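Local coordinates for protein putative methylase (Clostridium difficile, PDB 3LDU) that probably methylates guanine bases of ribosomal RNA as a Rossmann-type methyltransferase, and here holds GTP in a pocket of that domain, at residues G291-E299 and E327-W338. Sequence-based numbering, arbitrary orientation.
With GTP (guanosine-5'-triphosphate), chain B.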
loop_
_atom_site.group_PDB
_atom_site.type_symbol
_atom_site.label_atom_id
_atom_site.label_comp_id
_atom_site.label_asym_id
_atom_site.label_seq_id
_atom_site.Cartn_x
_atom_site.Cartn_y
_atom_site.Cartn_z
ATOM N N GLY A 291 18.423 -15.720 14.493
ATOM C CA GLY A 291 17.773 -16.385 15.607
ATOM C C GLY A 291 16.692 -17.325 15.106
ATOM O O GLY A 291 16.223 -17.198 13.974
ATOM N N ASP A 292 16.305 -18.272 15.962
ATOM C CA ASP A 292 15.306 -19.295 15.656
ATOM C C ASP A 292 14.010 -18.968 16.419
ATOM O O ASP A 292 13.982 -19.024 17.646
ATOM C CB ASP A 292 15.893 -20.657 16.090
ATOM C CG ASP A 292 14.991 -21.854 15.774
ATOM O OD1 ASP A 292 13.843 -21.686 15.307
ATOM O OD2 ASP A 292 15.461 -22.995 16.015
ATOM N N ALA A 293 12.949 -18.613 15.688
ATOM C CA ALA A 293 11.653 -18.253 16.276
ATOM C C ALA A 293 11.083 -19.322 17.215
ATOM O O ALA A 293 10.361 -18.993 18.156
ATOM C CB ALA A 293 10.639 -17.964 15.170
ATOM N N THR A 294 11.370 -20.590 16.923
ATOM C CA THR A 294 10.860 -21.700 17.747
ATOM C C THR A 294 11.510 -21.749 19.126
ATOM O O THR A 294 11.048 -22.470 20.013
ATOM C CB THR A 294 11.000 -23.085 17.056
ATOM O OG1 THR A 294 12.377 -23.440 16.942
ATOM C CG2 THR A 294 10.349 -23.066 15.666
ATOM N N GLN A 295 12.579 -20.984 19.303
ATOM C CA GLN A 295 13.252 -20.902 20.588
ATOM C C GLN A 295 13.049 -19.537 21.209
ATOM O O GLN A 295 13.706 -19.206 22.200
ATOM C CB GLN A 295 14.748 -21.166 20.432
ATOM C CG GLN A 295 15.045 -22.425 19.656
ATOM C CD GLN A 295 14.505 -23.640 20.349
ATOM O OE1 GLN A 295 14.871 -23.918 21.492
ATOM N NE2 GLN A 295 13.623 -24.376 19.672
ATOM N N PHE A 296 12.173 -18.727 20.622
ATOM C CA PHE A 296 12.006 -17.377 21.144
ATOM C C PHE A 296 11.477 -17.415 22.581
ATOM O O PHE A 296 10.533 -18.144 22.896
ATOM C CB PHE A 296 11.126 -16.483 20.245
ATOM C CG PHE A 296 10.931 -15.104 20.804
ATOM C CD1 PHE A 296 11.965 -14.178 20.766
ATOM C CD2 PHE A 296 9.733 -14.750 21.426
ATOM C CE1 PHE A 296 11.809 -12.911 21.303
ATOM C CE2 PHE A 296 9.568 -13.484 21.965
ATOM C CZ PHE A 296 10.613 -12.560 21.901
ATOM N N LYS A 297 12.113 -16.642 23.453
ATOM C CA LYS A 297 11.684 -16.529 24.843
ATOM C C LYS A 297 11.887 -15.092 25.310
ATOM O O LYS A 297 12.768 -14.387 24.816
ATOM C CB LYS A 297 12.494 -17.481 25.739
ATOM C CG LYS A 297 12.355 -18.950 25.379
ATOM C CD LYS A 297 13.364 -19.813 26.140
ATOM C CE LYS A 297 13.116 -21.297 25.899
ATOM N NZ LYS A 297 13.215 -21.673 24.460
ATOM N N SER A 298 11.077 -14.659 26.265
ATOM C CA SER A 298 11.239 -13.325 26.809
ATOM C C SER A 298 10.794 -13.287 28.258
ATOM O O SER A 298 9.907 -14.045 28.664
ATOM C CB SER A 298 10.444 -12.306 25.995
ATOM O OG SER A 298 10.555 -11.023 26.578
ATOM N N GLU A 299 11.416 -12.401 29.030
ATOM C CA GLU A 299 11.018 -12.182 30.410
ATOM C C GLU A 299 10.090 -10.979 30.518
ATOM O O GLU A 299 9.436 -10.782 31.544
ATOM C CB GLU A 299 12.241 -12.017 31.314
ATOM C CG GLU A 299 12.832 -13.341 31.778
ATOM C CD GLU A 299 11.816 -14.209 32.505
ATOM O OE1 GLU A 299 11.954 -15.450 32.469
ATOM O OE2 GLU A 299 10.873 -13.650 33.107
ATOM N N GLU A 327 5.472 -25.713 16.633
ATOM C CA GLU A 327 6.563 -25.211 17.462
ATOM C C GLU A 327 6.405 -23.731 17.824
ATOM O O GLU A 327 6.678 -23.337 18.961
ATOM C CB GLU A 327 7.905 -25.527 16.814
ATOM C CG GLU A 327 8.161 -27.043 16.805
ATOM C CD GLU A 327 9.409 -27.452 16.040
ATOM O OE1 GLU A 327 10.236 -26.581 15.721
ATOM O OE2 GLU A 327 9.563 -28.660 15.766
ATOM N N LEU A 328 5.945 -22.918 16.872
ATOM C CA LEU A 328 5.623 -21.529 17.176
ATOM C C LEU A 328 4.533 -21.395 18.241
ATOM O O LEU A 328 4.635 -20.567 19.151
ATOM C CB LEU A 328 5.185 -20.773 15.914
ATOM C CG LEU A 328 6.242 -20.647 14.817
ATOM C CD1 LEU A 328 5.618 -20.024 13.573
ATOM C CD2 LEU A 328 7.462 -19.830 15.274
ATOM N N GLY A 329 3.466 -22.179 18.104
ATOM C CA GLY A 329 2.389 -22.143 19.076
ATOM C C GLY A 329 2.912 -22.432 20.474
ATOM O O GLY A 329 2.594 -21.714 21.425
ATOM N N TYR A 330 3.725 -23.478 20.594
ATOM C CA TYR A 330 4.309 -23.839 21.887
ATOM C C TYR A 330 5.105 -22.673 22.471
ATOM O O TYR A 330 4.888 -22.291 23.620
ATOM C CB TYR A 330 5.171 -25.097 21.755
ATOM C CG TYR A 330 5.896 -25.529 23.013
ATOM C CD1 TYR A 330 5.212 -26.132 24.065
ATOM C CD2 TYR A 330 7.273 -25.369 23.136
ATOM C CE1 TYR A 330 5.879 -26.542 25.210
ATOM C CE2 TYR A 330 7.949 -25.780 24.277
ATOM C CZ TYR A 330 7.248 -26.362 25.310
ATOM O OH TYR A 330 7.920 -26.766 26.446
ATOM N N ALA A 331 6.004 -22.094 21.671
ATOM C CA ALA A 331 6.859 -21.000 22.141
ATOM C C ALA A 331 6.053 -19.757 22.507
ATOM O O ALA A 331 6.288 -19.130 23.538
ATOM C CB ALA A 331 7.922 -20.642 21.097
ATOM N N PHE A 332 5.118 -19.382 21.646
ATOM C CA PHE A 332 4.388 -18.142 21.865
ATOM C C PHE A 332 3.466 -18.222 23.092
ATOM O O PHE A 332 3.263 -17.226 23.792
ATOM C CB PHE A 332 3.576 -17.753 20.619
ATOM C CG PHE A 332 4.418 -17.340 19.427
ATOM C CD1 PHE A 332 5.803 -17.411 19.447
ATOM C CD2 PHE A 332 3.791 -16.871 18.278
ATOM C CE1 PHE A 332 6.551 -17.014 18.332
ATOM C CE2 PHE A 332 4.533 -16.473 17.161
ATOM C CZ PHE A 332 5.912 -16.549 17.194
ATOM N N ARG A 333 2.902 -19.400 23.341
ATOM C CA ARG A 333 1.988 -19.582 24.469
ATOM C C ARG A 333 2.717 -19.561 25.820
ATOM O O ARG A 333 2.087 -19.403 26.867
ATOM C CB ARG A 333 1.145 -20.863 24.297
ATOM C CG ARG A 333 -0.006 -20.696 23.280
ATOM C CD ARG A 333 -0.981 -21.882 23.272
ATOM N NE ARG A 333 -0.398 -23.071 22.661
ATOM C CZ ARG A 333 -0.287 -23.266 21.351
ATOM N NH1 ARG A 333 -0.719 -22.343 20.494
ATOM N NH2 ARG A 333 0.271 -24.381 20.897
ATOM N N LYS A 334 4.037 -19.709 25.783
ATOM C CA LYS A 334 4.866 -19.655 26.989
ATOM C C LYS A 334 5.243 -18.227 27.375
ATOM O O LYS A 334 5.812 -17.991 28.444
ATOM C CB LYS A 334 6.131 -20.505 26.818
ATOM C CG LYS A 334 5.874 -22.005 26.889
ATOM C CD LYS A 334 7.095 -22.818 26.476
ATOM C CE LYS A 334 8.285 -22.563 27.386
ATOM N NZ LYS A 334 9.505 -23.285 26.919
ATOM N N LEU A 335 4.948 -17.279 26.490
ATOM C CA LEU A 335 5.199 -15.873 26.767
ATOM C C LEU A 335 4.197 -15.371 27.798
ATOM O O LEU A 335 3.091 -15.903 27.917
ATOM C CB LEU A 335 5.092 -15.050 25.467
ATOM C CG LEU A 335 6.122 -15.473 24.417
ATOM C CD1 LEU A 335 5.864 -14.840 23.027
ATOM C CD2 LEU A 335 7.524 -15.143 24.914
ATOM N N LYS A 336 4.582 -14.345 28.547
ATOM C CA LYS A 336 3.712 -13.836 29.594
ATOM C C LYS A 336 2.803 -12.742 29.067
ATOM O O LYS A 336 3.223 -11.602 28.941
ATOM C CB LYS A 336 4.537 -13.306 30.771
ATOM C CG LYS A 336 3.694 -12.809 31.937
ATOM C CD LYS A 336 2.687 -13.867 32.369
ATOM C CE LYS A 336 1.865 -13.406 33.562
ATOM N NZ LYS A 336 0.787 -14.378 33.890
ATOM N N ASN A 337 1.556 -13.098 28.769
ATOM C CA ASN A 337 0.558 -12.120 28.359
ATOM C C ASN A 337 0.961 -11.364 27.094
ATOM O O ASN A 337 0.752 -10.155 27.001
ATOM C CB ASN A 337 0.313 -11.116 29.485
ATOM C CG ASN A 337 -0.491 -11.702 30.621
ATOM O OD1 ASN A 337 -1.484 -12.386 30.399
ATOM N ND2 ASN A 337 -0.063 -11.436 31.849
ATOM N N TRP A 338 1.557 -12.057 26.131
ATOM C CA TRP A 338 1.862 -11.415 24.851
ATOM C C TRP A 338 0.672 -11.512 23.891
ATOM O O TRP A 338 -0.246 -12.305 24.101
ATOM C CB TRP A 338 3.102 -12.049 24.197
ATOM C CG TRP A 338 4.425 -11.573 24.755
ATOM C CD1 TRP A 338 4.799 -11.550 26.070
ATOM C CD2 TRP A 338 5.550 -11.085 24.006
ATOM N NE1 TRP A 338 6.084 -11.062 26.188
ATOM C CE2 TRP A 338 6.567 -10.766 24.938
ATOM C CE3 TRP A 338 5.797 -10.864 22.642
ATOM C CZ2 TRP A 338 7.807 -10.252 24.550
ATOM C CZ3 TRP A 338 7.034 -10.362 22.259
ATOM C CH2 TRP A 338 8.022 -10.056 23.212
HETATM P PG GTP B . 9.565 -9.862 4.698
HETATM O O1G GTP B . 9.608 -9.389 6.136
HETATM O O2G GTP B . 8.695 -8.918 3.913
HETATM O O3G GTP B . 10.941 -9.836 4.073
HETATM O O3B GTP B . 8.954 -11.362 4.677
HETATM P PB GTP B . 9.914 -12.622 4.357
HETATM O O1B GTP B . 9.729 -12.982 2.902
HETATM O O2B GTP B . 11.359 -12.284 4.606
HETATM O O3A GTP B . 9.470 -13.892 5.253
HETATM P PA GTP B . 9.376 -15.308 4.471
HETATM O O1A GTP B . 10.615 -15.464 3.617
HETATM O O2A GTP B . 8.141 -15.360 3.603
HETATM O "O5'" GTP B . 9.391 -16.487 5.559
HETATM C "C5'" GTP B . 9.615 -16.102 6.878
HETATM C "C4'" GTP B . 11.117 -16.135 7.133
HETATM O "O4'" GTP B . 11.290 -17.003 8.218
HETATM C "C3'" GTP B . 12.008 -16.683 6.016
HETATM O "O3'" GTP B . 12.940 -15.678 5.679
HETATM C "C2'" GTP B . 12.750 -17.878 6.610
HETATM O "O2'" GTP B . 14.148 -17.819 6.409
HETATM C "C1'" GTP B . 12.511 -17.685 8.087
HETATM N N9 GTP B . 12.392 -18.907 8.892
HETATM C C8 GTP B . 11.979 -20.172 8.566
HETATM N N7 GTP B . 12.041 -20.922 9.700
HETATM C C5 GTP B . 12.491 -20.146 10.719
HETATM C C6 GTP B . 12.740 -20.393 12.065
HETATM O O6 GTP B . 12.557 -21.516 12.561
HETATM N N1 GTP B . 13.199 -19.351 12.844
HETATM C C2 GTP B . 13.408 -18.092 12.309
HETATM N N2 GTP B . 13.834 -17.125 13.103
HETATM N N3 GTP B . 13.171 -17.837 10.961
HETATM C C4 GTP B . 12.713 -18.870 10.208
HETATM O O HOH W 1 8.915 -24.172 20.330
HETATM O O HOH W 2 8.776 -19.014 24.809
HETATM O O HOH W 3 7.087 -13.443 28.786
#
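Asp292 OD1 is gripped twice by Thr294, whose methyl side in turn packs on Glu327 of the facing helix. The hydroxyl Thr294 OG1 reaches Asp292 OD1 at 2.8 Å and the backbone N of Thr294 closes an Asx turn onto the same oxygen, both from one face of the carboxylate; a weak bond from guanine N1 of GTP is added. With OG1 set between its own backbone N and carbonyl carbon (chi1 68°), Thr294 packs CG2 on Glu327 CB and 3.5 Å from Glu327 OE1, while OE2 is hydrogen-bonded to Gln323. Ala293 CB lies 3.7 Å from Leu328 CD2.

No direct hydrogen bond joins the segments; three waters bridge the backbones instead. One donates to both Thr294 O and Glu327 O, a second to Phe296 O and Ala331 O, and a third links Ser298 O to Lys336 N. Beyond them Phe296, its ring swung anti to the backbone N (chi1 179°), points its edge at the face of Trp338 in an offset edge-to-face pair, planes at 69°, with Phe296 CZ 3.8 Å from Trp338 CH2. Leu335 CD1 lies over one face of the Trp338 indole, toward its rim, and Leu335 CD2 lies 4.0 Å from Phe296 CE2.

In this Rossmann-like methyltransferase domain the loop after outermost strand 286-290 carries Gly291 to Ala293 of the GTP pocket and packs on the C-terminal part of helix 315-333, with Phe296 and Trp338 reaching Val200 of strand 199-201 and Leu335 touching Ile305 of strand 304-307.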